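Local structure of putative antitoxin HigA3 (Mycobacterium tuberculosis H37Rv, 6LTZ) at residues A51-V56 / R66-E71; A57-V62 / V87-G92; A85-A88 / H93-I96; R95-F100 / T104-A109. The protein probably acts as the DNA-binding antitoxin of a type II toxin-antitoxin system, paired with the toxin HigB3. One frame throughout, in Å; residues are numbered along the deposited sequence.

How the contacts relate
Contacts 1 and 2 both use helix 53-60 inside the helix-turn-helix domain, and they touch where Val-67 packs on Ala-57 and Val-62. Contact 1 is buried and joins a polar amide-carboxylate bond to valine packing, whereas contact 2 lies at the surface and is mainly apolar, with no directional bond. Contact 3 shares Val-87 and Ala-88 with contact 2 and is again buried, its aliphatic groups setting strand 93-100 on helix 80-89. That strand continues into contact 4, the hairpin, about 26 Å from contact 1 between centres, where backbone bonds and a salt bridge take over from helix packing. Contacts 2, 3 and 4 also touch the second subunit.

Contact 1: A51-V56 / R66-E71; sequences ARQADV and RVSKLE
Gln-53 turns its CG away from its own carbonyl carbon (chi1 -84°) and Glu-71 makes the same choice (chi1 -65°); the two chains, both extended beyond CG, run antiparallel past one another until the Gln-53 amide lies beside the Glu-71 carboxylate. They join the two helices of the helix-turn-helix motif, 53-60 and 64-72, in the region predicted to bind DNA. Gln-53 NE2 donates to Glu-71 OE2 at 2.9 Å in a nearly straight bond. The acceptor lies close to the amide plane, but the donor stands above the carboxylate plane. An amide suits this place because it can give an N-H to a carboxylate without adding a charge. Glu-71 is buried, and its other oxygen, OE1, is held by Arg-45 in a salt bridge and by Tyr-86 OH in a hydrogen bond; these partners probably favour the ionised form and fix the rotation of the group. Next to the polar pair the contact turns aliphatic. Gln-53 CG lies 4.1 Å from Val-67 CG1, and Val-56 CG1 approaches Val-67 CG2 at 4.5 Å, a loose apolar touch between two compact, branched residues. At the start of helix 53-60, Arg-52 is the N-cap residue, and its backbone N donates to Asp-55 OD2 at 2.8 Å. The amide oxygen of Gln-53 passes Ser-68, Gln-53 OE1 lying 4.0 Å from Ser-68 CB.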
loop_
_atom_site.group_PDB
_atom_site.type_symbol
_atom_site.label_atom_id
_atom_site.label_comp_id
_atom_site.label_asym_id
_atom_site.label_seq_id
_atom_site.Cartn_x
_atom_site.Cartn_y
_atom_site.Cartn_z
ATOM N N ALA A 51 -2.651 -22.232 1.763
ATOM C CA ALA A 51 -1.241 -21.947 1.532
ATOM C C ALA A 51 -0.516 -21.760 2.856
ATOM O O ALA A 51 -0.997 -21.050 3.742
ATOM C CB ALA A 51 -1.074 -20.709 0.651
ATOM N N ARG A 52 0.636 -22.412 2.985
ATOM C CA ARG A 52 1.504 -22.235 4.140
ATOM C C ARG A 52 2.576 -21.217 3.796
ATOM O O ARG A 52 2.675 -20.791 2.646
ATOM C CB ARG A 52 2.137 -23.566 4.548
ATOM C CG ARG A 52 1.141 -24.707 4.644
ATOM C CD ARG A 52 0.237 -24.546 5.851
ATOM N NE ARG A 52 0.984 -24.663 7.099
ATOM C CZ ARG A 52 1.240 -25.817 7.707
ATOM N NH1 ARG A 52 0.812 -26.956 7.178
ATOM N NH2 ARG A 52 1.928 -25.831 8.839
ATOM N N GLN A 53 3.393 -20.845 4.776
ATOM C CA GLN A 53 4.385 -19.792 4.582
ATOM C C GLN A 53 5.396 -20.123 3.499
ATOM O O GLN A 53 5.767 -19.256 2.712
ATOM C CB GLN A 53 5.120 -19.496 5.888
ATOM C CG GLN A 53 4.390 -18.525 6.795
ATOM C CD GLN A 53 5.275 -18.008 7.912
ATOM O OE1 GLN A 53 6.403 -18.470 8.088
ATOM N NE2 GLN A 53 4.769 -17.043 8.671
ATOM N N ALA A 54 5.843 -21.375 3.459
ATOM C CA ALA A 54 6.788 -21.803 2.436
ATOM C C ALA A 54 6.142 -21.824 1.049
ATOM O O ALA A 54 6.820 -21.620 0.047
ATOM C CB ALA A 54 7.358 -23.173 2.776
ATOM N N ASP A 55 4.839 -22.085 0.987
ATOM C CA ASP A 55 4.132 -22.037 -0.294
ATOM C C ASP A 55 4.162 -20.619 -0.856
ATOM O O ASP A 55 4.504 -20.410 -2.021
ATOM C CB ASP A 55 2.686 -22.513 -0.143
ATOM C CG ASP A 55 2.591 -23.957 0.313
ATOM O OD1 ASP A 55 3.449 -24.775 -0.092
ATOM O OD2 ASP A 55 1.660 -24.270 1.085
ATOM N N VAL A 56 3.814 -19.651 -0.011
ATOM C CA VAL A 56 3.816 -18.241 -0.400
ATOM C C VAL A 56 5.219 -17.751 -0.750
ATOM O O VAL A 56 5.402 -17.030 -1.734
ATOM C CB VAL A 56 3.231 -17.348 0.710
ATOM C CG1 VAL A 56 3.308 -15.872 0.311
ATOM C CG2 VAL A 56 1.791 -17.742 0.992
ATOM N N ARG A 66 11.607 -13.579 5.035
ATOM C CA ARG A 66 10.912 -12.380 4.583
ATOM C C ARG A 66 9.401 -12.522 4.751
ATOM O O ARG A 66 8.736 -11.599 5.216
ATOM C CB ARG A 66 11.255 -12.076 3.123
ATOM C CG ARG A 66 10.322 -11.071 2.471
ATOM C CD ARG A 66 10.931 -9.674 2.464
ATOM N NE ARG A 66 11.988 -9.543 1.464
ATOM C CZ ARG A 66 11.775 -9.381 0.160
ATOM N NH1 ARG A 66 10.537 -9.326 -0.315
ATOM N NH2 ARG A 66 12.803 -9.272 -0.671
ATOM N N VAL A 67 8.864 -13.685 4.388
ATOM C CA VAL A 67 7.430 -13.925 4.521
ATOM C C VAL A 67 7.039 -13.929 5.993
ATOM O O VAL A 67 5.986 -13.417 6.373
ATOM C CB VAL A 67 7.002 -15.262 3.867
ATOM C CG1 VAL A 67 5.547 -15.574 4.189
ATOM C CG2 VAL A 67 7.210 -15.207 2.365
ATOM N N SER A 68 7.906 -14.505 6.817
ATOM C CA SER A 68 7.666 -14.561 8.249
ATOM C C SER A 68 7.629 -13.152 8.829
ATOM O O SER A 68 6.729 -12.811 9.596
ATOM C CB SER A 68 8.739 -15.401 8.941
ATOM O OG SER A 68 8.523 -15.447 10.339
ATOM N N LYS A 69 8.596 -12.327 8.443
ATOM C CA LYS A 69 8.632 -10.946 8.913
ATOM C C LYS A 69 7.432 -10.155 8.405
ATOM O O LYS A 69 6.939 -9.265 9.090
ATOM C CB LYS A 69 9.928 -10.257 8.489
ATOM C CG LYS A 69 11.197 -10.986 8.908
ATOM C CD LYS A 69 12.441 -10.359 8.286
ATOM C CE LYS A 69 12.095 -9.504 7.069
ATOM N NZ LYS A 69 13.224 -9.401 6.102
ATOM N N LEU A 70 6.962 -10.491 7.208
ATOM C CA LEU A 70 5.773 -9.859 6.646
ATOM C C LEU A 70 4.543 -10.106 7.506
ATOM O O LEU A 70 3.754 -9.196 7.765
ATOM C CB LEU A 70 5.505 -10.377 5.229
ATOM C CG LEU A 70 6.058 -9.595 4.044
ATOM C CD1 LEU A 70 5.490 -10.152 2.747
ATOM C CD2 LEU A 70 5.720 -8.128 4.191
ATOM N N GLU A 71 4.377 -11.350 7.939
ATOM C CA GLU A 71 3.166 -11.746 8.640
ATOM C C GLU A 71 3.238 -11.445 10.129
ATOM O O GLU A 71 2.212 -11.377 10.803
ATOM C CB GLU A 71 2.889 -13.234 8.420
ATOM C CG GLU A 71 2.590 -13.586 6.975
ATOM C CD GLU A 71 2.145 -15.025 6.804
ATOM O OE1 GLU A 71 1.656 -15.368 5.703
ATOM O OE2 GLU A 71 2.284 -15.809 7.768
#

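Contact 2: A57-V62 / V87-G92; sequences AALMGV and VAALGG
Within the helix-turn-helix domain, the end of helix 53-60, the first helix of the predicted DNA-binding motif, packs here against the end of helix 80-89. Ala-89 points its methyl into the notch formed by Leu-59 and Met-60: its CB is 3.7 Å from Leu-59 CB and 3.9 Å from Met-60 CG. The small methyl suits a place where the backbones come near, with the CA atoms of Leu-59 and Ala-89 5.7 Å apart. Leu-59 CD1 also touches the backbone O of Ala-89 at 3.5 Å. Met-60 starts out extended and bends only at chi3 (65°), and the flexible thioether chain also packs on Ala-85 and Tyr-86 of helix 80-89. Both helices stop in Schellman motifs. Gly-61 and Gly-91 take the positive phi that glycine adopts readily; Val-62 N bonds to Ala-57 O at 3.0 Å, and Gly-92 N bonds to Val-87 O at the same distance. Leu-90, just before Gly-91, points its CB away from segment 57-62 and packs on Phe-100 of the second subunit. With hydrocarbon on nearly every touching atom, the one polar atom being the Ala-89 carbonyl O, the association probably depends on shape and on the removal of hydrocarbon from water rather than on directional bonds.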
loop_
_atom_site.group_PDB
_atom_site.type_symbol
_atom_site.label_atom_id
_atom_site.label_comp_id
_atom_site.label_asym_id
_atom_site.label_seq_id
_atom_site.Cartn_x
_atom_site.Cartn_y
_atom_site.Cartn_z
ATOM N N ALA A 57 6.210 -18.148 0.044
ATOM C CA ALA A 57 7.590 -17.749 -0.221
ATOM C C ALA A 57 8.040 -18.223 -1.601
ATOM O O ALA A 57 8.702 -17.487 -2.334
ATOM C CB ALA A 57 8.528 -18.289 0.863
ATOM N N ALA A 58 7.676 -19.454 -1.950
ATOM C CA ALA A 58 8.038 -20.010 -3.249
ATOM C C ALA A 58 7.345 -19.251 -4.377
ATOM O O ALA A 58 7.948 -18.971 -5.410
ATOM C CB ALA A 58 7.690 -21.485 -3.317
ATOM N N LEU A 59 6.078 -18.918 -4.168
ATOM C CA LEU A 59 5.305 -18.201 -5.174
ATOM C C LEU A 59 5.857 -16.801 -5.408
ATOM O O LEU A 59 5.894 -16.329 -6.545
ATOM C CB LEU A 59 3.831 -18.143 -4.762
ATOM C CG LEU A 59 3.117 -19.486 -4.936
ATOM C CD1 LEU A 59 1.827 -19.548 -4.133
ATOM C CD2 LEU A 59 2.836 -19.723 -6.414
ATOM N N MET A 60 6.295 -16.150 -4.333
ATOM C CA MET A 60 6.866 -14.804 -4.399
ATOM C C MET A 60 8.325 -14.801 -4.843
ATOM O O MET A 60 8.866 -13.761 -5.221
ATOM C CB MET A 60 6.773 -14.117 -3.036
ATOM C CG MET A 60 5.373 -13.832 -2.551
ATOM S SD MET A 60 5.395 -13.112 -0.897
ATOM C CE MET A 60 6.228 -11.555 -1.214
ATOM N N GLY A 61 8.966 -15.959 -4.772
ATOM C CA GLY A 61 10.391 -16.051 -5.032
ATOM C C GLY A 61 11.214 -15.307 -3.995
ATOM O O GLY A 61 12.196 -14.646 -4.330
ATOM N N VAL A 62 10.806 -15.401 -2.731
ATOM C CA VAL A 62 11.543 -14.777 -1.635
ATOM C C VAL A 62 11.799 -15.773 -0.511
ATOM O O VAL A 62 11.290 -16.896 -0.530
ATOM C CB VAL A 62 10.797 -13.560 -1.046
ATOM C CG1 VAL A 62 10.527 -12.518 -2.124
ATOM C CG2 VAL A 62 9.503 -13.999 -0.375
ATOM N N VAL A 87 -0.132 -10.603 -1.746
ATOM C CA VAL A 87 -1.551 -10.793 -2.024
ATOM C C VAL A 87 -1.746 -11.558 -3.336
ATOM O O VAL A 87 -2.616 -12.421 -3.433
ATOM C CB VAL A 87 -2.304 -9.437 -2.068
ATOM C CG1 VAL A 87 -3.745 -9.626 -2.529
ATOM C CG2 VAL A 87 -2.268 -8.772 -0.693
ATOM N N ALA A 88 -0.920 -11.263 -4.334
ATOM C CA ALA A 88 -1.005 -11.964 -5.613
ATOM C C ALA A 88 -0.708 -13.457 -5.458
ATOM O O ALA A 88 -1.324 -14.297 -6.116
ATOM C CB ALA A 88 -0.060 -11.344 -6.624
ATOM N N ALA A 89 0.234 -13.787 -4.583
ATOM C CA ALA A 89 0.595 -15.183 -4.364
ATOM C C ALA A 89 -0.547 -15.941 -3.691
ATOM O O ALA A 89 -0.701 -17.148 -3.877
ATOM C CB ALA A 89 1.881 -15.276 -3.529
ATOM N N LEU A 90 -1.357 -15.225 -2.916
ATOM C CA LEU A 90 -2.537 -15.812 -2.291
ATOM C C LEU A 90 -3.695 -15.956 -3.284
ATOM O O LEU A 90 -4.745 -16.487 -2.947
ATOM C CB LEU A 90 -2.982 -14.970 -1.093
ATOM C CG LEU A 90 -2.010 -14.937 0.087
ATOM C CD1 LEU A 90 -2.558 -14.072 1.213
ATOM C CD2 LEU A 90 -1.731 -16.352 0.573
ATOM N N GLY A 91 -3.496 -15.481 -4.507
ATOM C CA GLY A 91 -4.519 -15.573 -5.538
ATOM C C GLY A 91 -5.431 -14.361 -5.589
ATOM O O GLY A 91 -6.447 -14.358 -6.288
ATOM N N GLY A 92 -5.074 -13.319 -4.847
ATOM C CA GLY A 92 -5.904 -12.129 -4.794
ATOM C C GLY A 92 -5.358 -10.935 -5.548
ATOM O O GLY A 92 -4.329 -11.025 -6.208
#

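Contact 3: A85-A88 / H93-I96; sequences AYVA and HLRI
Helix 80-89 and strand 93-100 follow each other in the chain, and the four residues between 85-88 and 93-96 turn the backbone so that the strand's start lies beside the helix end, Val-87 CA and Leu-94 CA being 6.1 Å apart. This tight link joins the last helix of the helix-turn-helix fold to the first strand of the beta hairpin. Val-87 carries the contact by pointing its CB at the strand. With CG1 opposite its backbone N (chi1 173°), that methyl is swung onto the strand's backbone, 3.7 Å from His-93 N. A beta-branched valine is apt here, since it covers the main chain close to the helix with a short, rigid group. Leu-94, buried and longer, packs alongside, and its side chain also reaches Leu-83 and Gln-84 of the same helix. His-93 turns its CB away from the helix and offers the contact its backbone N, while its side chain packs on Glu-99 of the second subunit. The strand pairs antiparallel with a strand of that subunit, so the sheet runs on across the dimer interface; Val-87 packs on Ala-98 and Leu-94 on Val-97 of the second subunit. The valine thus serves both the fold of its own chain and the dimer. Within the chain, Val-87 CB and Leu-94 CB stand 4.3 Å apart.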
loop_
_atom_site.group_PDB
_atom_site.type_symbol
_atom_site.label_atom_id
_atom_site.label_comp_id
_atom_site.label_asym_id
_atom_site.label_seq_id
_atom_site.Cartn_x
_atom_site.Cartn_y
_atom_site.Cartn_z
ATOM N N ALA A 85 2.797 -8.416 -4.197
ATOM C CA ALA A 85 3.272 -9.749 -4.555
ATOM C C ALA A 85 2.754 -10.812 -3.598
ATOM O O ALA A 85 2.456 -11.941 -4.000
ATOM C CB ALA A 85 4.792 -9.768 -4.584
ATOM N N TYR A 86 2.663 -10.445 -2.327
ATOM C CA TYR A 86 2.149 -11.336 -1.303
ATOM C C TYR A 86 0.676 -11.645 -1.561
ATOM O O TYR A 86 0.278 -12.806 -1.599
ATOM C CB TYR A 86 2.346 -10.712 0.083
ATOM C CG TYR A 86 1.791 -11.532 1.220
ATOM C CD1 TYR A 86 2.562 -12.506 1.842
ATOM C CD2 TYR A 86 0.497 -11.335 1.670
ATOM C CE1 TYR A 86 2.051 -13.258 2.886
ATOM C CE2 TYR A 86 -0.022 -12.079 2.708
ATOM C CZ TYR A 86 0.762 -13.040 3.312
ATOM O OH TYR A 86 0.243 -13.775 4.348
ATOM N N VAL A 87 -0.132 -10.603 -1.746
ATOM C CA VAL A 87 -1.551 -10.793 -2.024
ATOM C C VAL A 87 -1.746 -11.558 -3.336
ATOM O O VAL A 87 -2.616 -12.421 -3.433
ATOM C CB VAL A 87 -2.304 -9.437 -2.068
ATOM C CG1 VAL A 87 -3.745 -9.626 -2.529
ATOM C CG2 VAL A 87 -2.268 -8.772 -0.693
ATOM N N ALA A 88 -0.920 -11.263 -4.334
ATOM C CA ALA A 88 -1.005 -11.964 -5.613
ATOM C C ALA A 88 -0.708 -13.457 -5.458
ATOM O O ALA A 88 -1.324 -14.297 -6.116
ATOM C CB ALA A 88 -0.060 -11.344 -6.624
ATOM N N HIS A 93 -6.067 -9.814 -5.448
ATOM C CA HIS A 93 -5.675 -8.582 -6.125
ATOM C C HIS A 93 -5.671 -7.421 -5.135
ATOM O O HIS A 93 -6.700 -7.087 -4.548
ATOM C CB HIS A 93 -6.619 -8.279 -7.293
ATOM C CG HIS A 93 -6.309 -7.002 -8.010
ATOM N ND1 HIS A 93 -5.121 -6.788 -8.675
ATOM C CD2 HIS A 93 -7.039 -5.872 -8.171
ATOM C CE1 HIS A 93 -5.131 -5.581 -9.213
ATOM N NE2 HIS A 93 -6.284 -5.005 -8.922
ATOM N N LEU A 94 -4.501 -6.824 -4.947
ATOM C CA LEU A 94 -4.355 -5.711 -4.025
ATOM C C LEU A 94 -4.901 -4.429 -4.630
ATOM O O LEU A 94 -4.597 -4.097 -5.773
ATOM C CB LEU A 94 -2.885 -5.522 -3.652
ATOM C CG LEU A 94 -2.566 -4.322 -2.766
ATOM C CD1 LEU A 94 -3.184 -4.509 -1.393
ATOM C CD2 LEU A 94 -1.060 -4.137 -2.665
ATOM N N ARG A 95 -5.708 -3.713 -3.857
ATOM C CA ARG A 95 -6.113 -2.362 -4.233
ATOM C C ARG A 95 -5.829 -1.417 -3.081
ATOM O O ARG A 95 -6.081 -1.742 -1.922
ATOM C CB ARG A 95 -7.593 -2.304 -4.618
ATOM C CG ARG A 95 -7.914 -3.014 -5.923
ATOM C CD ARG A 95 -9.412 -3.075 -6.180
ATOM N NE ARG A 95 -9.953 -1.813 -6.678
ATOM C CZ ARG A 95 -10.911 -1.121 -6.072
ATOM N NH1 ARG A 95 -11.440 -1.564 -4.940
ATOM N NH2 ARG A 95 -11.345 0.016 -6.602
ATOM N N ILE A 96 -5.284 -0.253 -3.412
ATOM C CA ILE A 96 -5.037 0.780 -2.420
ATOM C C ILE A 96 -5.748 2.050 -2.848
ATOM O O ILE A 96 -5.587 2.529 -3.970
ATOM C CB ILE A 96 -3.545 1.054 -2.233
ATOM C CG1 ILE A 96 -2.846 -0.203 -1.713
ATOM C CG2 ILE A 96 -3.330 2.219 -1.260
ATOM C CD1 ILE A 96 -1.361 -0.048 -1.548
#

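Contact 4: R95-F100 / T104-A109; sequences RIVAEF and TVELTA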
loop_
_atom_site.group_PDB
_atom_site.type_symbol
_atom_site.label_atom_id
_atom_site.label_comp_id
_atom_site.label_asym_id
_atom_site.label_seq_id
_atom_site.Cartn_x
_atom_site.Cartn_y
_atom_site.Cartn_z
ATOM N N ARG A 95 -5.708 -3.713 -3.857
ATOM C CA ARG A 95 -6.113 -2.362 -4.233
ATOM C C ARG A 95 -5.829 -1.417 -3.081
ATOM O O ARG A 95 -6.081 -1.742 -1.922
ATOM C CB ARG A 95 -7.593 -2.304 -4.618
ATOM C CG ARG A 95 -7.914 -3.014 -5.923
ATOM C CD ARG A 95 -9.412 -3.075 -6.180
ATOM N NE ARG A 95 -9.953 -1.813 -6.678
ATOM C CZ ARG A 95 -10.911 -1.121 -6.072
ATOM N NH1 ARG A 95 -11.440 -1.564 -4.940
ATOM N NH2 ARG A 95 -11.345 0.016 -6.602
ATOM N N ILE A 96 -5.284 -0.253 -3.412
ATOM C CA ILE A 96 -5.037 0.780 -2.420
ATOM C C ILE A 96 -5.748 2.050 -2.848
ATOM O O ILE A 96 -5.587 2.529 -3.970
ATOM C CB ILE A 96 -3.545 1.054 -2.233
ATOM C CG1 ILE A 96 -2.846 -0.203 -1.713
ATOM C CG2 ILE A 96 -3.330 2.219 -1.260
ATOM C CD1 ILE A 96 -1.361 -0.048 -1.548
ATOM N N VAL A 97 -6.552 2.576 -1.941
ATOM C CA VAL A 97 -7.349 3.751 -2.223
ATOM C C VAL A 97 -7.037 4.828 -1.194
ATOM O O VAL A 97 -7.060 4.568 0.010
ATOM C CB VAL A 97 -8.854 3.410 -2.207
ATOM C CG1 VAL A 97 -9.682 4.666 -2.152
ATOM C CG2 VAL A 97 -9.221 2.563 -3.425
ATOM N N ALA A 98 -6.708 6.024 -1.669
ATOM C CA ALA A 98 -6.550 7.168 -0.780
ATOM C C ALA A 98 -7.889 7.876 -0.685
ATOM O O ALA A 98 -8.367 8.439 -1.668
ATOM C CB ALA A 98 -5.469 8.105 -1.284
ATOM N N GLU A 99 -8.510 7.825 0.487
ATOM C CA GLU A 99 -9.849 8.375 0.637
ATOM C C GLU A 99 -9.812 9.800 1.170
ATOM O O GLU A 99 -9.237 10.061 2.223
ATOM C CB GLU A 99 -10.692 7.484 1.544
ATOM C CG GLU A 99 -10.954 6.114 0.946
ATOM C CD GLU A 99 -12.036 5.354 1.681
ATOM O OE1 GLU A 99 -12.892 4.743 1.006
ATOM O OE2 GLU A 99 -12.031 5.365 2.929
ATOM N N PHE A 100 -10.427 10.717 0.430
ATOM C CA PHE A 100 -10.410 12.130 0.795
ATOM C C PHE A 100 -11.828 12.692 0.941
ATOM O O PHE A 100 -12.150 13.747 0.390
ATOM C CB PHE A 100 -9.617 12.931 -0.245
ATOM C CG PHE A 100 -8.151 12.565 -0.314
ATOM C CD1 PHE A 100 -7.291 12.901 0.719
ATOM C CD2 PHE A 100 -7.637 11.900 -1.411
ATOM C CE1 PHE A 100 -5.948 12.567 0.668
ATOM C CE2 PHE A 100 -6.290 11.565 -1.473
ATOM C CZ PHE A 100 -5.444 11.905 -0.428
ATOM N N THR A 104 -11.780 10.677 -4.056
ATOM C CA THR A 104 -11.083 9.417 -3.890
ATOM C C THR A 104 -9.983 9.280 -4.932
ATOM O O THR A 104 -10.180 9.628 -6.091
ATOM C CB THR A 104 -12.071 8.242 -4.005
ATOM O OG1 THR A 104 -12.913 8.216 -2.846
ATOM C CG2 THR A 104 -11.345 6.938 -4.108
ATOM N N VAL A 105 -8.820 8.788 -4.519
ATOM C CA VAL A 105 -7.740 8.516 -5.457
ATOM C C VAL A 105 -7.309 7.056 -5.359
ATOM O O VAL A 105 -6.865 6.608 -4.305
ATOM C CB VAL A 105 -6.512 9.417 -5.205
ATOM C CG1 VAL A 105 -5.466 9.188 -6.280
ATOM C CG2 VAL A 105 -6.917 10.878 -5.164
ATOM N N GLU A 106 -7.442 6.310 -6.448
ATOM C CA GLU A 106 -6.979 4.928 -6.438
ATOM C C GLU A 106 -5.593 4.820 -7.049
ATOM O O GLU A 106 -5.319 5.364 -8.118
ATOM C CB GLU A 106 -7.951 4.003 -7.172
ATOM C CG GLU A 106 -7.399 2.597 -7.350
ATOM C CD GLU A 106 -8.471 1.528 -7.329
ATOM O OE1 GLU A 106 -9.666 1.879 -7.418
ATOM O OE2 GLU A 106 -8.113 0.334 -7.225
ATOM N N LEU A 107 -4.715 4.116 -6.350
ATOM C CA LEU A 107 -3.350 3.921 -6.809
ATOM C C LEU A 107 -3.292 2.773 -7.805
ATOM O O LEU A 107 -3.938 1.745 -7.616
ATOM C CB LEU A 107 -2.416 3.639 -5.630
ATOM C CG LEU A 107 -1.974 4.792 -4.725
ATOM C CD1 LEU A 107 -3.148 5.488 -4.054
ATOM C CD2 LEU A 107 -1.000 4.277 -3.675
ATOM N N THR A 108 -2.515 2.957 -8.862
ATOM C CA THR A 108 -2.271 1.903 -9.833
ATOM C C THR A 108 -0.771 1.679 -9.916
ATOM O O THR A 108 -0.010 2.367 -9.243
ATOM C CB THR A 108 -2.843 2.259 -11.218
ATOM O OG1 THR A 108 -2.103 3.351 -11.776
ATOM C CG2 THR A 108 -4.307 2.662 -11.101
ATOM N N ALA A 109 -0.351 0.714 -10.731
ATOM C CA ALA A 109 1.067 0.380 -10.892
ATOM C C ALA A 109 1.718 -0.019 -9.569
ATOM O O ALA A 109 2.855 0.358 -9.287
ATOM C CB ALA A 109 1.826 1.554 -11.523
HETATM O O HOH W 1 -5.427 0.202 -6.326
#
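Thr-104, near the start of strand 103-107, pairs with Glu-99, and its methyl CG2 presses on Val-97 CG1 at 3.4 Å, tighter than usual for two carbons. With CG2 opposite the backbone N, the threonine puts its methyl rather than its hydroxyl against the valine. Val-105 follows on the other face, paired with Ala-98 by two backbone bonds: Ala-98 N donates to Val-105 O at 2.7 Å, and Val-105 N returns a bond to Ala-98 O at 2.9 Å. Val-105 CG2 meets the edge of the Phe-100 ring, 3.8 Å from Phe-100 CE2, while the small Ala-98 takes up little space beside it. Glu-106, opposite Val-97, bends at chi2 (148°) and brings its carboxylate to Arg-95. The two side chains cross at about a right angle, their planes 59° apart, and the salt bridge from Arg-95 NH2 to Glu-106 OE1 spans 2.6 Å, though as a hydrogen bond it is strongly bent and weak. A water takes the N-H of Ile-96 and lies 2.8 Å from Glu-106 OE2. Leu-107 N then donates to Ile-96 O at 3.0 Å, and the leucine's CD2 packs on Ile-96 CG2, both residues also touching Leu-80. Apolar residues suit the face of Ile-96, Ala-98, Val-105 and Leu-107; that of Val-97, Thr-104 and Glu-106 is mixed. This is an antiparallel beta hairpin, whose sheet runs on, antiparallel, into the second subunit and so forms part of the dimer interface.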